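Local coordinates for uncharacterized protein (Bacteroides ovatus, PDB 4IRT) that is of unknown function but is a putative neuraminidase with a BNR repeat-like beta-propeller domain, at residues Ile169-Glu174 / Trp195-Thr200; Leu138-Ser143 / Gly149-Asn154; Arg51-Glu56 / Lys379-Val384. All blocks are in the same frame, centred on the assembly; numbering follows the deposited sequence. Where two conformers were deposited one is given.

Contact 1 of 3, residues Ile169-Glu174 / Trp195-Thr200; sequences ILIDGE and WVWRET. With EDO (1,2-ethanediol), chain K.
Ile171 lays its CD1 methyl over one face of the Trp195 indole, 3.7 Å from CD2 of that ring. This is a CH-pi contact: CD1 stands 4.0 Å from the centroid of the five-membered ring of Trp195, 22° off the ring normal. The other branch of Ile171 serves the second tryptophan. Its CG2 is anti to the backbone N and meets CH2 of Trp197 at 3.7 Å. With CG1 placed beside the backbone N (chi1 -58°), CD1 lies over Trp195, while CG2 reaches Trp197 and also skirts the Trp195 rim near NE1. The tryptophans also meet each other. Trp195 NE1 lies above one face of the Trp197 ring, offset toward its rim. No hydrogen bond joins the two segments. In 169-174, Asp172 OD1 accepts from Glu174 N at 2.8 Å, which makes an Asx turn. A 1,2-ethanediol, probably from the crystallisation liquor, donates through O2 to Ile171 O at 2.7 Å. Ala179 and Leu151 also touch Ile171, so the loop after strand 162-167 is packed between two sheets of the propeller. Trp197 NE1 is hydrogen-bonded to Tyr240 OH. The indoles therefore give Ile171 an apolar seat, and the contact rests on dispersion and CH-pi attraction.

Contact 2 of 3, residues Leu138-Ser143 / Gly149-Asn154; sequences LFVYRS and GNLVMN. With EDO (1,2-ethanediol), chain K.
Val152 packs its CB over one face of the Tyr141 ring, 3.9 Å from the centroid, in a CH-pi contact. Tyr141 CG sits between the backbone N and the carbonyl carbon (chi1 66°), which turns the ring over its neighbour, and CE1 comes within 3.5 Å of Val152 CG1. Tyr141 OH is hydrogen-bonded to Asp120 O. With an alanine here, Val152 would probably lose its aromatic cover and Asp120 O its hydroxyl partner. A water donates to Tyr141 OH and accepts from Asn154 ND2, while Asn154 OD1 goes to Arg165. On the other face of the sheet, Val140 CG1 meets Leu151 CG at 3.8 Å, and Leu138 CD1 meets CG of Met153, which is a selenomethionine here. Paired backbone bonds link Phe139 with Asn154 and Tyr141 with Val152.

The loose end is at Arg142, Ser143, Gly149 and Asn150, all partly exposed. There Ser143 N donates to Asn150 O at 2.9 Å, and Leu151 N donates to O2 of 1,2-ethanediol, whose O1 donates to Gly149 O. The pair forms the central hairpin of a four-stranded antiparallel propeller blade, between strands 124-131 and 162-167. Trp181 of strand 178-185 covers Val140 and Leu151.

Contact 3 of 3, residues Arg51-Glu56 / Lys379-Val384; sequences RKLDSE and KLHLFV
The Arg51 guanidinium and the His381 imidazole meet at a slant, their planes 31° apart. Arg51 NH2 lies 3.6 Å from His381 ND1, but no hydrogen bond joins them. At the edge of the guanidinium, in its plane, is Ser55 O, which accepts from Arg51 NH1 at 2.9 Å. Leu53 also comes to the ring obliquely, with its CD2 methyl 3.9 Å from His381 CE1. The Arg51 chain runs extended from CG to NE, which carries its flat end across to the histidine. Lys52 to Ser55 form a type I beta turn, closed by Ser55 N to Lys52 O. This turn sets Leu53 against His381. Leu373 of helix 371-377 touches both Leu53 and His381.

The contact sets the end of strand 45-52 and the turn after it against strand 381-385, which shares its sheet with the N-terminal strand 5-12 and the C-terminal strand 401-407. The two sheets are probably neighbouring blades of the propeller. The polar ends have their main partners elsewhere. Arg51 NH2 makes a salt bridge with Glu407 and is hydrogen-bonded to Gln35, whose NE2 is also hydrogen-bonded to His381 ND1. The arginine charge is thus probably offset by Glu407, and Gln35 ties both flat groups into one polar network.

How the contacts relate
Contacts 1 and 2 are neighbours, with centres 13 Å apart. Contact 2 lies within one sheet; contact 1 sets the loop leaving that sheet against the next one. They touch through Ile171 CD1 and Leu151 CD1, 3.9 Å apart, and share the 1,2-ethanediol. Contact 3 is on the opposite side of the chain's centre, with its nearest atoms about 17 Å from contact 2, and joins different sheets. All three are largely buried, though each includes at least one partly exposed residue. Their chemistry differs with place. Contact 2 has the backbone bonds of paired strands, contact 1 is apolar and aromatic, and contact 3 mixes a guanidinium and an imidazole with a leucine methyl.

Contact 1 of 3, residues Ile169-Glu174 / Trp195-Thr200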
loop_
_atom_site.group_PDB
_atom_site.type_symbol
_atom_site.label_atom_id
_atom_site.label_comp_id
_atom_site.label_asym_id
_atom_site.label_seq_id
_atom_site.Cartn_x
_atom_site.Cartn_y
_atom_site.Cartn_z
ATOM N N ILE A 169 -8.087 -7.031 18.313
ATOM C CA ILE A 169 -9.292 -6.717 17.553
ATOM C C ILE A 169 -9.553 -5.209 17.469
ATOM O O ILE A 169 -10.021 -4.567 18.430
ATOM C CB ILE A 169 -10.540 -7.439 18.084
ATOM C CG1 ILE A 169 -10.242 -8.921 18.387
ATOM C CG2 ILE A 169 -11.653 -7.332 17.052
ATOM C CD1 ILE A 169 -11.463 -9.735 18.745
ATOM N N LEU A 170 -9.269 -4.662 16.296
ATOM C CA LEU A 170 -9.418 -3.255 16.031
ATOM C C LEU A 170 -10.665 -2.994 15.202
ATOM O O LEU A 170 -11.446 -2.111 15.538
ATOM C CB LEU A 170 -8.175 -2.752 15.298
ATOM C CG LEU A 170 -8.120 -1.272 14.962
ATOM C CD1 LEU A 170 -8.411 -0.399 16.182
ATOM C CD2 LEU A 170 -6.739 -0.953 14.405
ATOM N N ILE A 171 -10.846 -3.782 14.131
ATOM C CA ILE A 171 -12.028 -3.708 13.276
ATOM C C ILE A 171 -12.762 -5.033 13.429
ATOM O O ILE A 171 -12.174 -6.102 13.267
ATOM C CB ILE A 171 -11.672 -3.464 11.807
ATOM C CG1 ILE A 171 -10.867 -2.180 11.615
ATOM C CG2 ILE A 171 -12.916 -3.357 10.953
ATOM C CD1 ILE A 171 -10.320 -2.035 10.205
ATOM N N ASP A 172 -14.043 -4.951 13.796
ATOM C CA ASP A 172 -14.844 -6.114 14.118
ATOM C C ASP A 172 -15.869 -6.336 13.015
ATOM O O ASP A 172 -16.777 -5.531 12.842
ATOM C CB ASP A 172 -15.550 -5.887 15.470
ATOM C CG ASP A 172 -16.220 -7.133 16.021
ATOM O OD1 ASP A 172 -16.189 -8.220 15.383
ATOM O OD2 ASP A 172 -16.790 -7.012 17.133
ATOM N N GLY A 173 -15.699 -7.438 12.294
ATOM C CA GLY A 173 -16.647 -7.886 11.278
ATOM C C GLY A 173 -17.831 -8.639 11.846
ATOM O O GLY A 173 -18.709 -9.042 11.093
ATOM N N GLU A 174 -17.838 -8.847 13.165
ATOM C CA GLU A 174 -18.974 -9.401 13.896
ATOM C C GLU A 174 -19.471 -10.735 13.342
ATOM O O GLU A 174 -20.686 -11.007 13.353
ATOM C CB GLU A 174 -20.148 -8.407 13.947
ATOM C CG GLU A 174 -19.826 -7.069 14.585
ATOM C CD GLU A 174 -21.012 -6.140 14.563
ATOM O OE1 GLU A 174 -21.904 -6.309 15.411
ATOM O OE2 GLU A 174 -21.060 -5.262 13.695
ATOM N N TRP A 195 -10.822 1.961 5.520
ATOM C CA TRP A 195 -11.241 0.652 5.041
ATOM C C TRP A 195 -12.587 0.695 4.373
ATOM O O TRP A 195 -13.320 1.651 4.546
ATOM C CB TRP A 195 -11.254 -0.377 6.179
ATOM C CG TRP A 195 -12.284 -0.219 7.233
ATOM C CD1 TRP A 195 -13.499 -0.902 7.309
ATOM C CD2 TRP A 195 -12.204 0.581 8.424
ATOM N NE1 TRP A 195 -14.161 -0.546 8.456
ATOM C CE2 TRP A 195 -13.397 0.354 9.161
ATOM C CE3 TRP A 195 -11.271 1.504 8.919
ATOM C CZ2 TRP A 195 -13.683 1.030 10.350
ATOM C CZ3 TRP A 195 -11.547 2.171 10.145
ATOM C CH2 TRP A 195 -12.735 1.920 10.836
ATOM N N VAL A 196 -12.882 -0.360 3.626
ATOM C CA VAL A 196 -14.214 -0.619 3.084
ATOM C C VAL A 196 -14.695 -1.908 3.729
ATOM O O VAL A 196 -13.887 -2.762 4.159
ATOM C CB VAL A 196 -14.213 -0.782 1.537
ATOM C CG1 VAL A 196 -13.522 0.430 0.885
ATOM C CG2 VAL A 196 -13.568 -2.093 1.115
ATOM N N TRP A 197 -16.002 -2.028 3.844
ATOM C CA TRP A 197 -16.579 -3.261 4.260
ATOM C C TRP A 197 -16.779 -4.140 3.061
ATOM O O TRP A 197 -17.029 -3.654 1.956
ATOM C CB TRP A 197 -17.929 -3.022 4.900
ATOM C CG TRP A 197 -17.880 -2.216 6.165
ATOM C CD1 TRP A 197 -18.450 -0.996 6.368
ATOM C CD2 TRP A 197 -17.285 -2.594 7.423
ATOM N NE1 TRP A 197 -18.242 -0.584 7.671
ATOM C CE2 TRP A 197 -17.536 -1.550 8.335
ATOM C CE3 TRP A 197 -16.588 -3.724 7.869
ATOM C CZ2 TRP A 197 -17.112 -1.603 9.690
ATOM C CZ3 TRP A 197 -16.178 -3.770 9.196
ATOM C CH2 TRP A 197 -16.435 -2.714 10.085
ATOM N N ARG A 198 -16.676 -5.450 3.263
ATOM C CA ARG A 198 -17.200 -6.371 2.261
ATOM C C ARG A 198 -18.196 -7.282 2.944
ATOM O O ARG A 198 -17.837 -8.047 3.832
ATOM C CB ARG A 198 -16.156 -7.224 1.575
ATOM C CG ARG A 198 -16.824 -7.922 0.391
ATOM C CD ARG A 198 -15.962 -8.880 -0.361
ATOM N NE ARG A 198 -14.998 -8.196 -1.206
ATOM C CZ ARG A 198 -14.161 -8.837 -1.997
ATOM N NH1 ARG A 198 -14.233 -10.160 -2.094
ATOM N NH2 ARG A 198 -13.265 -8.170 -2.711
ATOM N N GLU A 199 -19.425 -7.239 2.476
ATOM C CA GLU A 199 -20.519 -7.846 3.171
ATOM C C GLU A 199 -20.504 -9.382 3.094
ATOM O O GLU A 199 -20.749 -10.031 4.099
ATOM C CB GLU A 199 -21.827 -7.248 2.670
ATOM C CG GLU A 199 -22.941 -7.256 3.673
ATOM C CD GLU A 199 -22.603 -6.641 5.037
ATOM O OE1 GLU A 199 -21.771 -5.733 5.185
ATOM O OE2 GLU A 199 -23.249 -7.045 5.995
ATOM N N THR A 200 -20.138 -9.952 1.932
ATOM C CA THR A 200 -20.049 -11.399 1.784
ATOM C C THR A 200 -18.953 -11.774 0.774
ATOM O O THR A 200 -18.065 -10.983 0.500
ATOM C CB THR A 200 -21.458 -12.001 1.467
ATOM O OG1 THR A 200 -21.442 -13.445 1.504
ATOM C CG2 THR A 200 -21.982 -11.521 0.103
HETATM C C1 EDO K . -12.668 -7.183 9.920
HETATM O O1 EDO K . -12.843 -8.596 10.002
HETATM C C2 EDO K . -11.173 -6.832 9.983
HETATM O O2 EDO K . -10.605 -7.118 11.267
#

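Contact 2 of 3, residues Leu138-Ser143 / Gly149-Asn154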
loop_
_atom_site.group_PDB
_atom_site.type_symbol
_atom_site.label_atom_id
_atom_site.label_comp_id
_atom_site.label_asym_id
_atom_site.label_seq_id
_atom_site.Cartn_x
_atom_site.Cartn_y
_atom_site.Cartn_z
ATOM N N LEU A 138 5.672 -0.417 12.970
ATOM C CA LEU A 138 4.356 -1.048 13.032
ATOM C C LEU A 138 4.281 -2.136 11.977
ATOM O O LEU A 138 4.807 -1.967 10.880
ATOM C CB LEU A 138 3.279 -0.015 12.732
ATOM C CG LEU A 138 1.906 -0.313 13.301
ATOM C CD1 LEU A 138 1.869 -0.083 14.806
ATOM C CD2 LEU A 138 0.863 0.549 12.601
ATOM N N PHE A 139 3.622 -3.243 12.310
ATOM C CA PHE A 139 3.342 -4.291 11.345
ATOM C C PHE A 139 1.869 -4.597 11.418
ATOM O O PHE A 139 1.311 -4.747 12.488
ATOM C CB PHE A 139 4.125 -5.543 11.639
ATOM C CG PHE A 139 3.977 -6.651 10.598
ATOM C CD1 PHE A 139 4.540 -6.527 9.332
ATOM C CD2 PHE A 139 3.359 -7.838 10.932
ATOM C CE1 PHE A 139 4.476 -7.575 8.414
ATOM C CE2 PHE A 139 3.283 -8.883 10.032
ATOM C CZ PHE A 139 3.842 -8.760 8.779
ATOM N N VAL A 140 1.261 -4.692 10.256
ATOM C CA VAL A 140 -0.141 -5.023 10.151
ATOM C C VAL A 140 -0.298 -6.168 9.162
ATOM O O VAL A 140 0.405 -6.219 8.143
ATOM C CB VAL A 140 -1.021 -3.844 9.713
ATOM C CG1 VAL A 140 -2.464 -4.303 9.599
ATOM C CG2 VAL A 140 -0.915 -2.703 10.696
ATOM N N TYR A 141 -1.213 -7.084 9.471
ATOM C CA TYR A 141 -1.528 -8.163 8.544
ATOM C C TYR A 141 -2.953 -8.639 8.774
ATOM O O TYR A 141 -3.565 -8.289 9.788
ATOM C CB TYR A 141 -0.517 -9.315 8.689
ATOM C CG TYR A 141 -0.523 -10.072 10.016
ATOM C CD1 TYR A 141 0.111 -9.546 11.126
ATOM C CD2 TYR A 141 -1.160 -11.302 10.157
ATOM C CE1 TYR A 141 0.128 -10.217 12.331
ATOM C CE2 TYR A 141 -1.138 -11.988 11.361
ATOM C CZ TYR A 141 -0.490 -11.437 12.455
ATOM O OH TYR A 141 -0.449 -12.095 13.682
ATOM N N ARG A 142 -3.440 -9.422 7.811
ATOM C CA ARG A 142 -4.738 -10.084 7.926
ATOM C C ARG A 142 -4.513 -11.524 8.369
ATOM O O ARG A 142 -3.778 -12.300 7.740
ATOM C CB ARG A 142 -5.545 -10.096 6.616
ATOM C CG ARG A 142 -6.939 -10.704 6.799
ATOM C CD ARG A 142 -7.736 -10.912 5.515
ATOM N NE ARG A 142 -7.313 -12.072 4.739
ATOM C CZ ARG A 142 -7.710 -12.311 3.486
ATOM N NH1 ARG A 142 -8.562 -11.479 2.897
ATOM N NH2 ARG A 142 -7.278 -13.374 2.830
ATOM N N SER A 143 -5.140 -11.874 9.477
ATOM C CA SER A 143 -5.073 -13.224 9.990
ATOM C C SER A 143 -6.349 -13.981 9.656
ATOM O O SER A 143 -7.455 -13.493 9.926
ATOM C CB SER A 143 -4.922 -13.208 11.514
ATOM O OG SER A 143 -4.859 -14.547 11.988
ATOM N N GLY A 149 -10.852 -13.214 8.291
ATOM C CA GLY A 149 -10.006 -12.089 8.155
ATOM C C GLY A 149 -10.185 -11.338 9.452
ATOM O O GLY A 149 -11.336 -11.260 10.020
ATOM N N ASN A 150 -9.048 -10.891 9.969
ATOM C CA ASN A 150 -9.003 -9.997 11.106
ATOM C C ASN A 150 -7.730 -9.189 11.037
ATOM O O ASN A 150 -6.667 -9.730 10.769
ATOM C CB ASN A 150 -9.048 -10.768 12.424
ATOM C CG ASN A 150 -9.068 -9.838 13.643
ATOM O OD1 ASN A 150 -9.906 -8.934 13.737
ATOM N ND2 ASN A 150 -8.146 -10.054 14.570
ATOM N N LEU A 151 -7.838 -7.893 11.281
ATOM C CA LEU A 151 -6.661 -7.025 11.286
ATOM C C LEU A 151 -5.857 -7.218 12.566
ATOM O O LEU A 151 -6.367 -7.003 13.666
ATOM C CB LEU A 151 -7.087 -5.554 11.179
ATOM C CG LEU A 151 -5.980 -4.506 10.998
ATOM C CD1 LEU A 151 -6.594 -3.227 10.426
ATOM C CD2 LEU A 151 -5.246 -4.209 12.309
ATOM N N VAL A 152 -4.582 -7.605 12.424
ATOM C CA VAL A 152 -3.697 -7.734 13.568
ATOM C C VAL A 152 -2.558 -6.729 13.426
ATOM O O VAL A 152 -1.994 -6.577 12.347
ATOM C CB VAL A 152 -3.128 -9.155 13.657
ATOM C CG1 VAL A 152 -2.150 -9.306 14.802
ATOM C CG2 VAL A 152 -4.275 -10.153 13.777
HETATM N N MSE A 153 -2.240 -6.076 14.538
HETATM C CA MSE A 153 -1.300 -4.978 14.583
HETATM C C MSE A 153 -0.314 -5.171 15.707
HETATM O O MSE A 153 -0.672 -5.356 16.888
HETATM C CB MSE A 153 -2.086 -3.667 14.701
HETATM C CG MSE A 153 -1.211 -2.444 14.938
HETATM SE SE MSE A 153 -2.265 -0.797 15.147
HETATM C CE MSE A 153 -3.061 -0.659 13.368
ATOM N N ASN A 154 0.952 -5.136 15.326
ATOM C CA ASN A 154 2.068 -5.277 16.236
ATOM C C ASN A 154 2.984 -4.072 16.170
ATOM O O ASN A 154 2.973 -3.324 15.196
ATOM C CB ASN A 154 2.915 -6.474 15.830
ATOM C CG ASN A 154 2.183 -7.793 15.921
ATOM O OD1 ASN A 154 1.256 -7.970 16.705
ATOM N ND2 ASN A 154 2.631 -8.755 15.107
HETATM C C1 EDO K . -12.668 -7.183 9.920
HETATM O O1 EDO K . -12.843 -8.596 10.002
HETATM C C2 EDO K . -11.173 -6.832 9.983
HETATM O O2 EDO K . -10.605 -7.118 11.267
HETATM O O HOH W 1 1.734 -11.454 15.304
#

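Contact 3 of 3, residues Arg51-Glu56 / Lys379-Val384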
loop_
_atom_site.group_PDB
_atom_site.type_symbol
_atom_site.label_atom_id
_atom_site.label_comp_id
_atom_site.label_asym_id
_atom_site.label_seq_id
_atom_site.Cartn_x
_atom_site.Cartn_y
_atom_site.Cartn_z
ATOM N N ARG A 51 20.998 1.368 -3.101
ATOM C CA ARG A 51 21.871 2.319 -3.723
ATOM C C ARG A 51 21.960 3.580 -2.873
ATOM O O ARG A 51 21.081 3.872 -2.032
ATOM C CB ARG A 51 21.363 2.709 -5.114
ATOM C CG ARG A 51 19.987 3.360 -5.132
ATOM C CD ARG A 51 19.761 4.254 -6.342
ATOM N NE ARG A 51 18.387 4.784 -6.386
ATOM C CZ ARG A 51 17.981 5.770 -7.194
ATOM N NH1 ARG A 51 18.839 6.360 -8.029
ATOM N NH2 ARG A 51 16.708 6.154 -7.206
ATOM N N LYS A 52 22.993 4.371 -3.146
ATOM C CA LYS A 52 22.963 5.787 -2.774
ATOM C C LYS A 52 22.015 6.516 -3.699
ATOM O O LYS A 52 21.999 6.270 -4.917
ATOM C CB LYS A 52 24.351 6.411 -2.858
ATOM C CG LYS A 52 25.295 5.823 -1.846
ATOM C CD LYS A 52 24.935 6.287 -0.439
ATOM C CE LYS A 52 26.010 5.900 0.559
ATOM N NZ LYS A 52 25.666 6.295 1.952
ATOM N N LEU A 53 21.207 7.398 -3.126
ATOM C CA LEU A 53 20.275 8.190 -3.933
ATOM C C LEU A 53 20.953 9.067 -5.008
ATOM O O LEU A 53 20.325 9.425 -6.007
ATOM C CB LEU A 53 19.380 9.035 -3.040
ATOM C CG LEU A 53 18.232 8.292 -2.376
ATOM C CD1 LEU A 53 17.663 9.074 -1.212
ATOM C CD2 LEU A 53 17.147 7.965 -3.373
ATOM N N ASP A 54 22.225 9.390 -4.820
ATOM C CA ASP A 54 22.968 10.200 -5.786
ATOM C C ASP A 54 23.700 9.353 -6.833
ATOM O O ASP A 54 24.533 9.867 -7.564
ATOM C CB ASP A 54 23.951 11.139 -5.059
ATOM C CG ASP A 54 25.128 10.413 -4.415
ATOM O OD1 ASP A 54 25.324 9.198 -4.629
ATOM O OD2 ASP A 54 25.911 11.085 -3.699
ATOM N N SER A 55 23.436 8.046 -6.842
ATOM C CA SER A 55 23.989 7.121 -7.797
ATOM C C SER A 55 22.878 6.302 -8.515
ATOM O O SER A 55 21.741 6.215 -8.046
ATOM C CB SER A 55 24.933 6.158 -7.039
ATOM O OG SER A 55 25.474 5.174 -7.894
ATOM N N GLU A 56 23.217 5.731 -9.661
ATOM C CA GLU A 56 22.358 4.765 -10.312
ATOM C C GLU A 56 22.943 3.363 -10.254
ATOM O O GLU A 56 22.430 2.450 -10.898
ATOM C CB GLU A 56 22.080 5.218 -11.744
ATOM C CG GLU A 56 21.422 6.583 -11.762
ATOM C CD GLU A 56 20.750 6.940 -13.065
ATOM O OE1 GLU A 56 20.844 6.155 -14.026
ATOM O OE2 GLU A 56 20.111 8.027 -13.111
ATOM N N LYS A 379 10.498 14.011 -2.686
ATOM C CA LYS A 379 10.748 13.386 -3.994
ATOM C C LYS A 379 9.845 12.179 -4.111
ATOM O O LYS A 379 9.613 11.482 -3.106
ATOM C CB LYS A 379 12.192 12.944 -4.107
ATOM C CG LYS A 379 13.160 14.109 -4.227
ATOM C CD LYS A 379 14.593 13.619 -4.146
ATOM C CE LYS A 379 15.567 14.714 -4.530
ATOM N NZ LYS A 379 16.939 14.172 -4.714
ATOM N N LEU A 380 9.299 11.973 -5.315
ATOM C CA LEU A 380 8.409 10.839 -5.601
ATOM C C LEU A 380 9.121 9.850 -6.498
ATOM O O LEU A 380 9.359 10.131 -7.702
ATOM C CB LEU A 380 7.116 11.302 -6.290
ATOM C CG LEU A 380 6.052 10.262 -6.638
ATOM C CD1 LEU A 380 5.622 9.543 -5.361
ATOM C CD2 LEU A 380 4.866 10.928 -7.326
ATOM N N HIS A 381 9.459 8.720 -5.915
ATOM C CA HIS A 381 10.096 7.618 -6.625
ATOM C C HIS A 381 9.126 6.468 -6.613
ATOM O O HIS A 381 8.576 6.115 -5.553
ATOM C CB HIS A 381 11.402 7.221 -5.951
ATOM C CG HIS A 381 12.519 8.202 -6.160
ATOM N ND1 HIS A 381 13.828 7.889 -5.869
ATOM C CD2 HIS A 381 12.535 9.486 -6.615
ATOM C CE1 HIS A 381 14.605 8.929 -6.130
ATOM N NE2 HIS A 381 13.845 9.916 -6.579
ATOM N N LEU A 382 8.897 5.927 -7.800
ATOM C CA LEU A 382 7.989 4.812 -8.015
ATOM C C LEU A 382 8.735 3.545 -8.417
ATOM O O LEU A 382 9.678 3.575 -9.236
ATOM C CB LEU A 382 6.987 5.176 -9.118
ATOM C CG LEU A 382 6.090 6.390 -8.920
ATOM C CD1 LEU A 382 5.334 6.758 -10.188
ATOM C CD2 LEU A 382 5.103 6.083 -7.809
ATOM N N PHE A 383 8.246 2.422 -7.891
ATOM C CA PHE A 383 8.609 1.077 -8.334
ATOM C C PHE A 383 7.846 0.791 -9.627
ATOM O O PHE A 383 6.616 0.680 -9.626
ATOM C CB PHE A 383 8.235 0.041 -7.252
ATOM C CG PHE A 383 8.724 -1.385 -7.534
ATOM C CD1 PHE A 383 8.155 -2.158 -8.556
ATOM C CD2 PHE A 383 9.742 -1.958 -6.783
ATOM C CE1 PHE A 383 8.601 -3.469 -8.825
ATOM C CE2 PHE A 383 10.173 -3.257 -7.033
ATOM C CZ PHE A 383 9.621 -4.025 -8.066
ATOM N N VAL A 384 8.566 0.649 -10.728
ATOM C CA VAL A 384 7.942 0.501 -12.049
ATOM C C VAL A 384 8.487 -0.760 -12.735
ATOM O O VAL A 384 9.683 -0.918 -12.884
ATOM C CB VAL A 384 8.208 1.742 -12.905
ATOM C CG1 VAL A 384 7.720 1.548 -14.335
ATOM C CG2 VAL A 384 7.499 2.943 -12.289
#